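Long-range contacts in BAT-2 beta-lactamase (Bacillus atrophaeus, PDB 6W5G), which probably hydrolyses the beta-lactam ring of penicillins and related antibiotics, as expected of a class D serine beta-lactamase: residues R67-Q72 with S171-K176; G86-A91 with P188-I193; Y128-A133 with I159-L164; G225-F230 with Y238-N243. One frame throughout, in Å; residues are numbered along the deposited sequence.

Contact 1: residues R67-Q72 with S171-K176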
loop_
_atom_site.group_PDB
_atom_site.type_symbol
_atom_site.label_atom_id
_atom_site.label_comp_id
_atom_site.label_asym_id
_atom_site.label_seq_id
_atom_site.Cartn_x
_atom_site.Cartn_y
_atom_site.Cartn_z
ATOM N N ARG A 67 3.113 -11.887 -13.757
ATOM C CA ARG A 67 2.571 -10.586 -13.390
ATOM C C ARG A 67 3.224 -10.046 -12.123
ATOM O O ARG A 67 3.380 -8.825 -11.977
ATOM C CB ARG A 67 1.052 -10.675 -13.229
ATOM C CG ARG A 67 0.384 -9.318 -13.148
ATOM C CD ARG A 67 -1.135 -9.392 -13.098
ATOM N NE ARG A 67 -1.638 -8.055 -12.805
ATOM C CZ ARG A 67 -2.355 -7.297 -13.629
ATOM N NH1 ARG A 67 -2.689 -6.076 -13.247
ATOM N NH2 ARG A 67 -2.750 -7.744 -14.819
ATOM N N ALA A 68 3.630 -10.934 -11.208
ATOM C CA ALA A 68 4.260 -10.482 -9.971
ATOM C C ALA A 68 5.550 -9.721 -10.249
ATOM O O ALA A 68 5.952 -8.866 -9.449
ATOM C CB ALA A 68 4.541 -11.676 -9.057
ATOM N N LYS A 69 6.214 -10.024 -11.370
ATOM C CA LYS A 69 7.469 -9.383 -11.747
ATOM C C LYS A 69 7.287 -8.129 -12.596
ATOM O O LYS A 69 8.275 -7.436 -12.864
ATOM C CB LYS A 69 8.364 -10.378 -12.506
ATOM C CG LYS A 69 8.887 -11.518 -11.647
ATOM C CD LYS A 69 9.591 -12.565 -12.493
ATOM C CE LYS A 69 10.260 -13.627 -11.627
ATOM N NZ LYS A 69 11.075 -14.575 -12.444
ATOM N N GLU A 70 6.065 -7.820 -13.022
ATOM C CA GLU A 70 5.804 -6.735 -13.962
ATOM C C GLU A 70 5.690 -5.411 -13.213
ATOM O O GLU A 70 4.796 -5.240 -12.375
ATOM C CB GLU A 70 4.492 -7.019 -14.684
ATOM C CG GLU A 70 4.162 -6.115 -15.841
ATOM C CD GLU A 70 3.003 -6.670 -16.663
ATOM O OE1 GLU A 70 2.486 -7.754 -16.294
ATOM O OE2 GLU A 70 2.611 -6.031 -17.665
ATOM N N ARG A 71 6.567 -4.461 -13.534
ATOM C CA ARG A 71 6.477 -3.141 -12.913
ATOM C C ARG A 71 5.235 -2.394 -13.396
ATOM O O ARG A 71 4.957 -2.331 -14.599
ATOM C CB ARG A 71 7.728 -2.320 -13.204
ATOM C CG ARG A 71 8.884 -2.715 -12.322
ATOM C CD ARG A 71 10.017 -1.722 -12.419
ATOM N NE ARG A 71 11.014 -1.956 -11.386
ATOM C CZ ARG A 71 12.259 -1.499 -11.425
ATOM N NH1 ARG A 71 12.687 -0.782 -12.465
ATOM N NH2 ARG A 71 13.078 -1.770 -10.421
ATOM N N GLN A 72 4.484 -1.831 -12.448
ATOM C CA GLN A 72 3.227 -1.153 -12.738
ATOM C C GLN A 72 3.136 0.111 -11.897
ATOM O O GLN A 72 3.858 0.275 -10.911
ATOM C CB GLN A 72 2.031 -2.068 -12.459
ATOM C CG GLN A 72 2.088 -3.382 -13.250
ATOM C CD GLN A 72 1.113 -4.403 -12.734
ATOM O OE1 GLN A 72 -0.101 -4.164 -12.718
ATOM N NE2 GLN A 72 1.632 -5.546 -12.289
ATOM N N SER A 171 7.089 -3.323 -9.206
ATOM C CA SER A 171 6.420 -4.601 -9.411
ATOM C C SER A 171 5.712 -5.046 -8.137
ATOM O O SER A 171 6.035 -4.586 -7.034
ATOM C CB SER A 171 7.418 -5.678 -9.840
ATOM O OG SER A 171 8.242 -6.070 -8.768
ATOM N N PRO A 172 4.714 -5.927 -8.265
ATOM C CA PRO A 172 4.119 -6.518 -7.057
ATOM C C PRO A 172 5.141 -7.141 -6.114
ATOM O O PRO A 172 5.015 -6.973 -4.893
ATOM C CB PRO A 172 3.112 -7.525 -7.633
ATOM C CG PRO A 172 2.673 -6.879 -8.921
ATOM C CD PRO A 172 3.924 -6.237 -9.473
ATOM N N LEU A 173 6.159 -7.839 -6.639
ATOM C CA LEU A 173 7.184 -8.404 -5.763
ATOM C C LEU A 173 7.991 -7.311 -5.075
ATOM O O LEU A 173 8.330 -7.438 -3.891
ATOM C CB LEU A 173 8.100 -9.350 -6.543
ATOM C CG LEU A 173 7.498 -10.730 -6.826
ATOM C CD1 LEU A 173 8.256 -11.444 -7.935
ATOM C CD2 LEU A 173 7.487 -11.585 -5.556
ATOM N N GLU A 174 8.301 -6.228 -5.794
ATOM C CA GLU A 174 8.999 -5.105 -5.179
ATOM C C GLU A 174 8.141 -4.428 -4.110
ATOM O O GLU A 174 8.667 -3.980 -3.082
ATOM C CB GLU A 174 9.428 -4.106 -6.255
ATOM C CG GLU A 174 10.566 -4.610 -7.121
ATOM C CD GLU A 174 10.870 -3.722 -8.323
ATOM O OE1 GLU A 174 9.955 -3.086 -8.888
ATOM O OE2 GLU A 174 12.048 -3.676 -8.726
ATOM N N GLU A 175 6.821 -4.333 -4.335
ATOM C CA GLU A 175 5.932 -3.829 -3.288
ATOM C C GLU A 175 5.960 -4.739 -2.065
ATOM O O GLU A 175 5.991 -4.258 -0.924
ATOM C CB GLU A 175 4.501 -3.679 -3.817
ATOM C CG GLU A 175 4.317 -2.502 -4.785
ATOM C CD GLU A 175 3.413 -1.396 -4.249
ATOM O OE1 GLU A 175 3.235 -1.291 -3.009
ATOM O OE2 GLU A 175 2.906 -0.605 -5.090
ATOM N N LYS A 176 5.975 -6.059 -2.284
ATOM C CA LYS A 176 6.056 -6.986 -1.158
ATOM C C LYS A 176 7.336 -6.760 -0.372
ATOM O O LYS A 176 7.317 -6.735 0.864
ATOM C CB LYS A 176 5.977 -8.432 -1.657
ATOM C CG LYS A 176 6.084 -9.493 -0.559
ATOM C CD LYS A 176 7.523 -9.975 -0.358
ATOM C CE LYS A 176 8.059 -10.682 -1.577
ATOM N NZ LYS A 176 9.465 -11.157 -1.359
#

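Contact 2: residues G86-A91 with P188-I193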
loop_
_atom_site.group_PDB
_atom_site.type_symbol
_atom_site.label_atom_id
_atom_site.label_comp_id
_atom_site.label_asym_id
_atom_site.label_seq_id
_atom_site.Cartn_x
_atom_site.Cartn_y
_atom_site.Cartn_z
ATOM N N GLY A 86 7.245 12.122 4.167
ATOM C CA GLY A 86 6.696 13.390 4.627
ATOM C C GLY A 86 6.851 13.596 6.122
ATOM O O GLY A 86 7.163 14.703 6.579
ATOM N N LEU A 87 6.633 12.539 6.909
ATOM C CA LEU A 87 6.896 12.647 8.340
ATOM C C LEU A 87 8.380 12.824 8.610
ATOM O O LEU A 87 8.770 13.652 9.441
ATOM C CB LEU A 87 6.376 11.415 9.067
ATOM C CG LEU A 87 4.856 11.318 9.141
ATOM C CD1 LEU A 87 4.450 9.925 9.538
ATOM C CD2 LEU A 87 4.318 12.327 10.144
ATOM N N GLN A 88 9.224 12.080 7.891
ATOM C CA GLN A 88 10.658 12.110 8.164
ATOM C C GLN A 88 11.256 13.491 7.908
ATOM O O GLN A 88 12.111 13.958 8.671
ATOM C CB GLN A 88 11.380 11.042 7.333
ATOM C CG GLN A 88 12.844 10.868 7.751
ATOM C CD GLN A 88 12.971 10.334 9.168
ATOM O OE1 GLN A 88 12.814 9.137 9.402
ATOM N NE2 GLN A 88 13.256 11.218 10.117
ATOM N N VAL A 89 10.824 14.163 6.833
ATOM C CA VAL A 89 11.363 15.481 6.511
ATOM C C VAL A 89 10.560 16.603 7.147
ATOM O O VAL A 89 10.851 17.779 6.895
ATOM C CB VAL A 89 11.524 15.694 4.988
ATOM C CG1 VAL A 89 12.327 14.542 4.359
ATOM C CG2 VAL A 89 10.154 15.843 4.321
ATOM N N LYS A 90 9.549 16.273 7.953
ATOM C CA LYS A 90 8.729 17.249 8.667
ATOM C C LYS A 90 7.870 18.091 7.730
ATOM O O LYS A 90 7.496 19.220 8.066
ATOM C CB LYS A 90 9.535 18.110 9.647
ATOM C CG LYS A 90 10.265 17.292 10.702
ATOM C CD LYS A 90 11.141 18.157 11.586
ATOM C CE LYS A 90 12.015 17.293 12.482
ATOM N NZ LYS A 90 11.201 16.382 13.343
ATOM N N ALA A 91 7.529 17.533 6.564
ATOM C CA ALA A 91 6.518 18.165 5.725
ATOM C C ALA A 91 5.155 18.123 6.404
ATOM O O ALA A 91 4.328 19.024 6.207
ATOM C CB ALA A 91 6.466 17.497 4.351
ATOM N N PRO A 188 15.480 3.127 6.361
ATOM C CA PRO A 188 16.205 4.217 7.031
ATOM C C PRO A 188 15.319 5.341 7.550
ATOM O O PRO A 188 15.638 6.520 7.368
ATOM C CB PRO A 188 17.161 4.721 5.943
ATOM C CG PRO A 188 16.473 4.412 4.668
ATOM C CD PRO A 188 15.583 3.204 4.894
ATOM N N PHE A 189 14.213 5.003 8.199
ATOM C CA PHE A 189 13.355 5.980 8.855
ATOM C C PHE A 189 13.440 5.794 10.364
ATOM O O PHE A 189 13.794 4.718 10.854
ATOM C CB PHE A 189 11.892 5.810 8.414
ATOM C CG PHE A 189 11.673 6.048 6.946
ATOM C CD1 PHE A 189 11.705 7.334 6.426
ATOM C CD2 PHE A 189 11.429 4.984 6.084
ATOM C CE1 PHE A 189 11.500 7.560 5.073
ATOM C CE2 PHE A 189 11.231 5.197 4.733
ATOM C CZ PHE A 189 11.276 6.494 4.222
ATOM N N ASP A 190 13.105 6.857 11.100
ATOM C CA ASP A 190 12.960 6.739 12.546
ATOM C C ASP A 190 11.922 5.667 12.860
ATOM O O ASP A 190 10.876 5.584 12.209
ATOM C CB ASP A 190 12.484 8.065 13.155
ATOM C CG ASP A 190 13.483 9.200 12.996
ATOM O OD1 ASP A 190 14.677 8.939 12.777
ATOM O OD2 ASP A 190 13.059 10.377 13.133
ATOM N N LYS A 191 12.218 4.837 13.858
ATOM C CA LYS A 191 11.275 3.783 14.226
ATOM C C LYS A 191 9.892 4.306 14.600
ATOM O O LYS A 191 8.897 3.708 14.148
ATOM C CB LYS A 191 11.863 2.879 15.319
ATOM C CG LYS A 191 13.019 2.002 14.829
ATOM C CD LYS A 191 13.695 1.246 15.976
ATOM C CE LYS A 191 12.840 0.082 16.475
ATOM N NZ LYS A 191 12.605 -0.980 15.439
ATOM N N PRO A 192 9.743 5.373 15.396
ATOM C CA PRO A 192 8.383 5.862 15.677
ATOM C C PRO A 192 7.624 6.292 14.437
ATOM O O PRO A 192 6.395 6.157 14.399
ATOM C CB PRO A 192 8.597 7.014 16.673
ATOM C CG PRO A 192 10.067 7.294 16.652
ATOM C CD PRO A 192 10.752 6.043 16.241
ATOM N N ILE A 193 8.319 6.782 13.407
ATOM C CA ILE A 193 7.638 7.134 12.164
ATOM C C ILE A 193 7.087 5.887 11.483
ATOM O O ILE A 193 5.954 5.878 10.982
ATOM C CB ILE A 193 8.581 7.936 11.253
ATOM C CG1 ILE A 193 8.774 9.342 11.821
ATOM C CG2 ILE A 193 8.037 7.996 9.826
ATOM C CD1 ILE A 193 9.783 10.169 11.065
#

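Contact 3: residues Y128-A133 with I159-L164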
loop_
_atom_site.group_PDB
_atom_site.type_symbol
_atom_site.label_atom_id
_atom_site.label_comp_id
_atom_site.label_asym_id
_atom_site.label_seq_id
_atom_site.Cartn_x
_atom_site.Cartn_y
_atom_site.Cartn_z
ATOM N N TYR A 128 -4.627 15.589 -0.541
ATOM C CA TYR A 128 -3.813 15.792 0.648
ATOM C C TYR A 128 -2.376 15.390 0.373
ATOM O O TYR A 128 -1.435 16.138 0.678
ATOM C CB TYR A 128 -4.385 14.993 1.829
ATOM C CG TYR A 128 -3.636 15.224 3.125
ATOM C CD1 TYR A 128 -2.353 14.709 3.315
ATOM C CD2 TYR A 128 -4.210 15.956 4.165
ATOM C CE1 TYR A 128 -1.655 14.943 4.469
ATOM C CE2 TYR A 128 -3.524 16.185 5.336
ATOM C CZ TYR A 128 -2.239 15.672 5.482
ATOM O OH TYR A 128 -1.517 15.888 6.627
ATOM N N TYR A 129 -2.192 14.208 -0.219
ATOM C CA TYR A 129 -0.847 13.701 -0.457
ATOM C C TYR A 129 -0.137 14.472 -1.569
ATOM O O TYR A 129 1.098 14.555 -1.565
ATOM C CB TYR A 129 -0.890 12.179 -0.688
ATOM C CG TYR A 129 -0.953 11.417 0.624
ATOM C CD1 TYR A 129 -2.085 11.486 1.445
ATOM C CD2 TYR A 129 0.131 10.662 1.065
ATOM C CE1 TYR A 129 -2.133 10.817 2.664
ATOM C CE2 TYR A 129 0.090 9.980 2.281
ATOM C CZ TYR A 129 -1.043 10.060 3.070
ATOM O OH TYR A 129 -1.060 9.389 4.268
ATOM N N GLN A 130 -0.892 15.059 -2.507
ATOM C CA GLN A 130 -0.292 15.954 -3.495
ATOM C C GLN A 130 0.257 17.212 -2.830
ATOM O O GLN A 130 1.364 17.659 -3.149
ATOM C CB GLN A 130 -1.313 16.333 -4.565
ATOM C CG GLN A 130 -1.727 15.176 -5.469
ATOM C CD GLN A 130 -2.771 15.587 -6.488
ATOM O OE1 GLN A 130 -3.812 16.147 -6.134
ATOM N NE2 GLN A 130 -2.496 15.320 -7.762
ATOM N N ALA A 131 -0.507 17.803 -1.907
ATOM C CA ALA A 131 0.002 18.954 -1.172
ATOM C C ALA A 131 1.271 18.595 -0.405
ATOM O O ALA A 131 2.258 19.340 -0.435
ATOM C CB ALA A 131 -1.081 19.494 -0.233
ATOM N N MET A 132 1.276 17.439 0.262
ATOM C CA MET A 132 2.463 17.014 1.000
ATOM C C MET A 132 3.645 16.777 0.067
ATOM O O MET A 132 4.780 17.172 0.373
ATOM C CB MET A 132 2.154 15.749 1.792
ATOM C CG MET A 132 3.323 15.302 2.637
ATOM S SD MET A 132 2.940 13.847 3.617
ATOM C CE MET A 132 2.770 12.607 2.329
ATOM N N ALA A 133 3.398 16.141 -1.083
ATOM C CA ALA A 133 4.479 15.878 -2.032
ATOM C C ALA A 133 5.120 17.171 -2.517
ATOM O O ALA A 133 6.350 17.257 -2.625
ATOM C CB ALA A 133 3.961 15.050 -3.210
ATOM N N ILE A 159 6.004 16.252 -9.481
ATOM C CA ILE A 159 6.103 16.047 -8.033
ATOM C C ILE A 159 4.787 15.599 -7.404
ATOM O O ILE A 159 4.788 14.842 -6.424
ATOM C CB ILE A 159 6.678 17.305 -7.344
ATOM C CG1 ILE A 159 6.964 17.048 -5.856
ATOM C CG2 ILE A 159 5.735 18.496 -7.507
ATOM C CD1 ILE A 159 7.929 15.902 -5.593
ATOM N N ASP A 160 3.651 16.057 -7.927
ATOM C CA ASP A 160 2.357 15.669 -7.374
ATOM C C ASP A 160 1.553 14.767 -8.305
ATOM O O ASP A 160 0.338 14.611 -8.121
ATOM C CB ASP A 160 1.559 16.893 -6.910
ATOM C CG ASP A 160 1.283 17.881 -8.022
ATOM O OD1 ASP A 160 1.476 17.546 -9.205
ATOM O OD2 ASP A 160 0.871 19.017 -7.698
ATOM N N GLN A 161 2.211 14.140 -9.286
ATOM C CA GLN A 161 1.528 13.277 -10.240
ATOM C C GLN A 161 2.199 11.927 -10.441
ATOM O O GLN A 161 1.564 11.031 -11.008
ATOM C CB GLN A 161 1.439 13.950 -11.625
ATOM C CG GLN A 161 0.471 15.127 -11.702
ATOM C CD GLN A 161 -0.984 14.754 -11.443
ATOM O OE1 GLN A 161 -1.405 13.619 -11.675
ATOM N NE2 GLN A 161 -1.764 15.724 -10.978
ATOM N N PHE A 162 3.454 11.752 -10.006
ATOM C CA PHE A 162 4.277 10.666 -10.539
ATOM C C PHE A 162 3.796 9.276 -10.145
ATOM O O PHE A 162 4.189 8.299 -10.798
ATOM C CB PHE A 162 5.756 10.860 -10.162
ATOM C CG PHE A 162 6.022 10.818 -8.679
ATOM C CD1 PHE A 162 6.053 9.606 -8.000
ATOM C CD2 PHE A 162 6.232 11.989 -7.963
ATOM C CE1 PHE A 162 6.289 9.562 -6.640
ATOM C CE2 PHE A 162 6.482 11.951 -6.606
ATOM C CZ PHE A 162 6.509 10.740 -5.940
ATOM N N TRP A 163 2.981 9.151 -9.097
ATOM C CA TRP A 163 2.473 7.848 -8.685
ATOM C C TRP A 163 1.106 7.517 -9.274
ATOM O O TRP A 163 0.588 6.418 -9.023
ATOM C CB TRP A 163 2.433 7.745 -7.154
ATOM C CG TRP A 163 1.467 8.690 -6.480
ATOM C CD1 TRP A 163 0.180 8.415 -6.104
ATOM C CD2 TRP A 163 1.722 10.046 -6.070
ATOM N NE1 TRP A 163 -0.382 9.517 -5.507
ATOM C CE2 TRP A 163 0.542 10.527 -5.465
ATOM C CE3 TRP A 163 2.835 10.896 -6.155
ATOM C CZ2 TRP A 163 0.439 11.823 -4.947
ATOM C CZ3 TRP A 163 2.732 12.181 -5.639
ATOM C CH2 TRP A 163 1.539 12.632 -5.048
ATOM N N LEU A 164 0.519 8.425 -10.050
ATOM C CA LEU A 164 -0.851 8.297 -10.549
ATOM C C LEU A 164 -0.819 7.990 -12.046
ATOM O O LEU A 164 -0.855 8.902 -12.882
ATOM C CB LEU A 164 -1.631 9.572 -10.264
ATOM C CG LEU A 164 -1.772 9.892 -8.773
ATOM C CD1 LEU A 164 -2.160 11.355 -8.583
ATOM C CD2 LEU A 164 -2.778 8.956 -8.105
HETATM O O HOH W 1 -4.585 15.644 -9.811
#

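Contact 4: residues G225-F230 with Y238-N243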
loop_
_atom_site.group_PDB
_atom_site.type_symbol
_atom_site.label_atom_id
_atom_site.label_comp_id
_atom_site.label_asym_id
_atom_site.label_seq_id
_atom_site.Cartn_x
_atom_site.Cartn_y
_atom_site.Cartn_z
ATOM N N GLY A 225 -5.570 -2.483 -10.002
ATOM C CA GLY A 225 -5.941 -2.427 -8.602
ATOM C C GLY A 225 -4.926 -3.113 -7.726
ATOM O O GLY A 225 -4.341 -4.133 -8.115
ATOM N N TRP A 226 -4.705 -2.550 -6.545
ATOM C CA TRP A 226 -3.704 -3.031 -5.611
ATOM C C TRP A 226 -4.301 -3.126 -4.217
ATOM O O TRP A 226 -5.127 -2.298 -3.820
ATOM C CB TRP A 226 -2.599 -2.011 -5.425
ATOM C CG TRP A 226 -1.659 -1.724 -6.563
ATOM C CD1 TRP A 226 -1.765 -0.725 -7.494
ATOM C CD2 TRP A 226 -0.417 -2.385 -6.825
ATOM N NE1 TRP A 226 -0.674 -0.743 -8.332
ATOM C CE2 TRP A 226 0.171 -1.749 -7.936
ATOM C CE3 TRP A 226 0.257 -3.455 -6.224
ATOM C CZ2 TRP A 226 1.393 -2.154 -8.459
ATOM C CZ3 TRP A 226 1.473 -3.857 -6.751
ATOM C CH2 TRP A 226 2.029 -3.204 -7.850
ATOM N N PHE A 227 -3.821 -4.100 -3.448
ATOM C CA PHE A 227 -3.961 -4.085 -1.992
ATOM C C PHE A 227 -2.684 -4.677 -1.424
ATOM O O PHE A 227 -2.371 -5.841 -1.686
ATOM C CB PHE A 227 -5.195 -4.876 -1.526
ATOM C CG PHE A 227 -5.493 -4.746 -0.050
ATOM C CD1 PHE A 227 -5.696 -3.494 0.532
ATOM C CD2 PHE A 227 -5.598 -5.877 0.750
ATOM C CE1 PHE A 227 -6.000 -3.379 1.891
ATOM C CE2 PHE A 227 -5.887 -5.774 2.107
ATOM C CZ PHE A 227 -6.083 -4.521 2.679
ATOM N N VAL A 228 -1.920 -3.873 -0.692
ATOM C CA VAL A 228 -0.624 -4.285 -0.161
ATOM C C VAL A 228 -0.633 -4.097 1.349
ATOM O O VAL A 228 -1.199 -3.126 1.858
ATOM C CB VAL A 228 0.542 -3.517 -0.832
ATOM C CG1 VAL A 228 0.460 -3.630 -2.365
ATOM C CG2 VAL A 228 0.575 -2.034 -0.409
ATOM N N GLY A 229 -0.021 -5.026 2.074
ATOM C CA GLY A 229 -0.054 -4.883 3.522
ATOM C C GLY A 229 0.404 -6.126 4.242
ATOM O O GLY A 229 1.220 -6.899 3.726
ATOM N N PHE A 230 -0.116 -6.300 5.454
ATOM C CA PHE A 230 0.265 -7.437 6.273
ATOM C C PHE A 230 -0.824 -7.705 7.297
ATOM O O PHE A 230 -1.677 -6.858 7.566
ATOM C CB PHE A 230 1.645 -7.254 6.934
ATOM C CG PHE A 230 1.782 -6.007 7.767
ATOM C CD1 PHE A 230 2.191 -4.814 7.192
ATOM C CD2 PHE A 230 1.544 -6.042 9.138
ATOM C CE1 PHE A 230 2.340 -3.671 7.958
ATOM C CE2 PHE A 230 1.697 -4.897 9.915
ATOM C CZ PHE A 230 2.088 -3.713 9.321
ATOM N N TYR A 238 2.066 -12.206 8.338
ATOM C CA TYR A 238 2.190 -12.479 6.914
ATOM C C TYR A 238 2.136 -11.166 6.151
ATOM O O TYR A 238 1.332 -10.292 6.474
ATOM C CB TYR A 238 1.055 -13.397 6.420
ATOM C CG TYR A 238 0.881 -14.657 7.251
ATOM C CD1 TYR A 238 0.182 -14.634 8.459
ATOM C CD2 TYR A 238 1.424 -15.869 6.832
ATOM C CE1 TYR A 238 0.039 -15.774 9.225
ATOM C CE2 TYR A 238 1.275 -17.022 7.592
ATOM C CZ TYR A 238 0.582 -16.969 8.785
ATOM O OH TYR A 238 0.438 -18.108 9.552
ATOM N N ILE A 239 3.000 -11.032 5.144
ATOM C CA ILE A 239 3.006 -9.898 4.219
ATOM C C ILE A 239 2.258 -10.327 2.968
ATOM O O ILE A 239 2.433 -11.455 2.495
ATOM C CB ILE A 239 4.453 -9.514 3.840
ATOM C CG1 ILE A 239 5.383 -9.530 5.054
ATOM C CG2 ILE A 239 4.499 -8.185 3.085
ATOM C CD1 ILE A 239 5.000 -8.554 6.149
ATOM N N PHE A 240 1.437 -9.440 2.412
ATOM C CA PHE A 240 0.715 -9.801 1.200
ATOM C C PHE A 240 0.721 -8.661 0.192
ATOM O O PHE A 240 0.818 -7.479 0.545
ATOM C CB PHE A 240 -0.736 -10.226 1.494
ATOM C CG PHE A 240 -1.517 -9.186 2.244
ATOM C CD1 PHE A 240 -2.018 -8.056 1.597
ATOM C CD2 PHE A 240 -1.740 -9.330 3.606
ATOM C CE1 PHE A 240 -2.701 -7.083 2.302
ATOM C CE2 PHE A 240 -2.437 -8.367 4.312
ATOM C CZ PHE A 240 -2.927 -7.250 3.657
ATOM N N VAL A 241 0.601 -9.036 -1.074
ATOM C CA VAL A 241 0.358 -8.096 -2.161
ATOM C C VAL A 241 -0.631 -8.743 -3.115
ATOM O O VAL A 241 -0.413 -9.873 -3.563
ATOM C CB VAL A 241 1.653 -7.751 -2.920
ATOM C CG1 VAL A 241 1.330 -7.046 -4.240
ATOM C CG2 VAL A 241 2.578 -6.901 -2.057
ATOM N N THR A 242 -1.713 -8.034 -3.426
ATOM C CA THR A 242 -2.612 -8.415 -4.504
ATOM C C THR A 242 -2.581 -7.314 -5.551
ATOM O O THR A 242 -2.622 -6.129 -5.207
ATOM C CB THR A 242 -4.029 -8.611 -3.975
ATOM O OG1 THR A 242 -4.022 -9.690 -3.036
ATOM C CG2 THR A 242 -4.984 -8.940 -5.116
ATOM N N ASN A 243 -2.494 -7.709 -6.823
ATOM C CA ASN A 243 -2.440 -6.774 -7.938
ATOM C C ASN A 243 -3.248 -7.415 -9.055
ATOM O O ASN A 243 -3.045 -8.589 -9.363
ATOM C CB ASN A 243 -0.971 -6.542 -8.340
ATOM C CG ASN A 243 -0.813 -5.929 -9.717
ATOM O OD1 ASN A 243 -0.605 -6.638 -10.694
ATOM N ND2 ASN A 243 -0.846 -4.605 -9.790
#

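Contact 1: residues R67-Q72 with S171-K176
The guanidinium of Arg71 and the carboxylate of Glu174 meet edge to edge, their planes turned only 28° apart. Arg71 offers its side: NE gives to OE1 of Glu174 at 2.9 Å and NH2 to OE2 of Glu174 at 2.8 Å, each oxygen using its syn lone pair. The Gln72 side chain crosses Pro172 at about a right angle, NE2 3.7 Å from CD of Pro172; that nitrogen also gives to Glu70 O and to Asn243. Ala68 O accepts from Leu173 N at 3.0 Å, in the carbonyl plane, while the small CB of Ala68 lets CG of Leu173 approach to 3.8 Å. Pro172, lacking an N-H, suits the first turn of a helix, where that hydrogen would have no helical acceptor. Glu174 OE1 takes a second bond, on its anti side, from Ser171 N at 2.9 Å, and Ser171 OG accepts from Glu174 N at 3.0 Å. These reciprocal bonds make the capping box that starts helix 172-184.

Contact 2: residues G86-A91 with P188-I193
Gln88, in the last turn of helix 81-88, grips Asp190 at the N-cap position of helix 191-200, joining a helix C-terminus to a helix N-terminus. Its OE1 accepts from Asp190 N at 2.9 Å, in the carbonyl plane. Its NE2 gives at 3.1 Å to OD2 of Asp190, from above a carboxylate that is turned 88° to the amide and makes no capping bond. Glutamine suits this place because one flat group both accepts and donates. The bend at chi2 (65°) turns the amide toward the loop, where it lies nearly coplanar with the Phe189 ring, whose edge faces Gln88 CG. Beside it, CD1 of Ile193 touches CA of Gln88 at 3.6 Å, and CG2 of Ile193 lies 3.9 Å from CB of Leu87. Further out, Phe189 stacks on Trp144 of helix 138-147 and packs on Leu84 and Ile85. Helix 81-88 ends in a Schellman motif: Ala91 N makes a weak bond to Gly86 O, and Lys90 N, at phi 67°, bonds Leu87 O at 3.1 Å.

Contact 3: residues Y128-A133 with I159-L164
Trp163 belongs to the active-site loop of this class D enzyme: its NE1 hydrogen-bonds the carboxylated Lys79, while the six-membered ring of its indole rests on helix 126-136. There CH2 of Trp163 lies 3.9 Å from CB of Ala133, and CZ2 of Trp163 is 4.0 Å from CG of Gln130, both meeting the ring obliquely. Ala133 suits the spot because a single methyl lets the wide indole come close to the helix. Within the type I turn from Gln161 to Leu164, CG of Leu164 lies over one face of the indole and CE3 of Trp163 over the centre of the Phe162 ring. At the other end, CG1 of Ile159 comes within 3.3 Å of Ala133 O, and the buried Ile159 O faces CB of Ala133 with no polar partner in the model. Asp160 sets its CB 3.7 Å from CB of Gln130 and turns its carboxylate to a salt bridge with Arg134. Gln130, extended beyond CG, ties helix to loop: its NE2 gives to Asp160 O at 2.9 Å (N-H...O 157°). The same NE2 gives to a water at 2.9 Å, which accepts as well from NE2 of Gln161 at 3.1 Å.

Contact 4: residues G225-F230 with Y238-N243
Backbone bonds join Phe227 to Thr242 and Gly229 to Phe240, each an antiparallel hydrogen-bonded pair with a bond in both directions. Phe227 N gives to Thr242 O at 2.9 Å, and Gly229 N to Phe240 O at 3.0 Å. Trp226 with Asn243, Val228 with Val241 and Phe230 with Ile239 are the non-hydrogen-bonded pairs, where CA-H...O contacts add to the link. The strands run antiparallel, at 179°, as the two arms of a hairpin within the six-stranded sheet of the penicillin-recognising fold. Strand 209-217 lies beside 225-233; its Lys214, part of the family's Lys-Thr-Gly motif, pairs by backbone bonds with Val228. Aromatic contacts come from both faces of the sheet. Towards helix 248-261, chi1 of 56° swings the Phe240 ring across Gly229, whose CA sits 4.0 Å from the ring centroid in a CH-pi contact; with no side chain, Gly229 lets the ring lie flat on its backbone, at angles glycine takes easily. The Phe227 and Phe240 rings are offset, planes 25° apart and hardly overlapping, centroids 5.3 Å from each other. Towards helix 172-184, ND2 of Asn243 stands 3.4 Å above the centre of the Trp226 ring, while its OD1 accepts from Arg67. Among the apolar pairs on this face, CG1 of Val228 meets CG2 of Val241 at 3.9 Å, branched chains suited to a strand, and CD1 of Ile239 touches CB of Phe230 at 3.7 Å.

Contacts 1 and 4, with centres about 11 Å apart, meet on the central sheet: segment 67-72 reaches Asn243 through Arg67 and Gln72, while Lys176 and Glu175 of helix 172-184 pack on Val241 and Val228. Contacts 2 and 3 lie on the helical side of the molecule, centres about 17 Å apart, and touch where Met132 packs on Gly86 and Ala91. Contacts 1 and 2 cross along the chain and have centres about 25 Å apart; contact 3 is nested within both of the loops they close, and contact 4 follows all three. The chain thus leaves the sheet side, builds the helices and returns, consistent with an active site, marked by carboxylated Lys79, between the two, as in other class D enzymes.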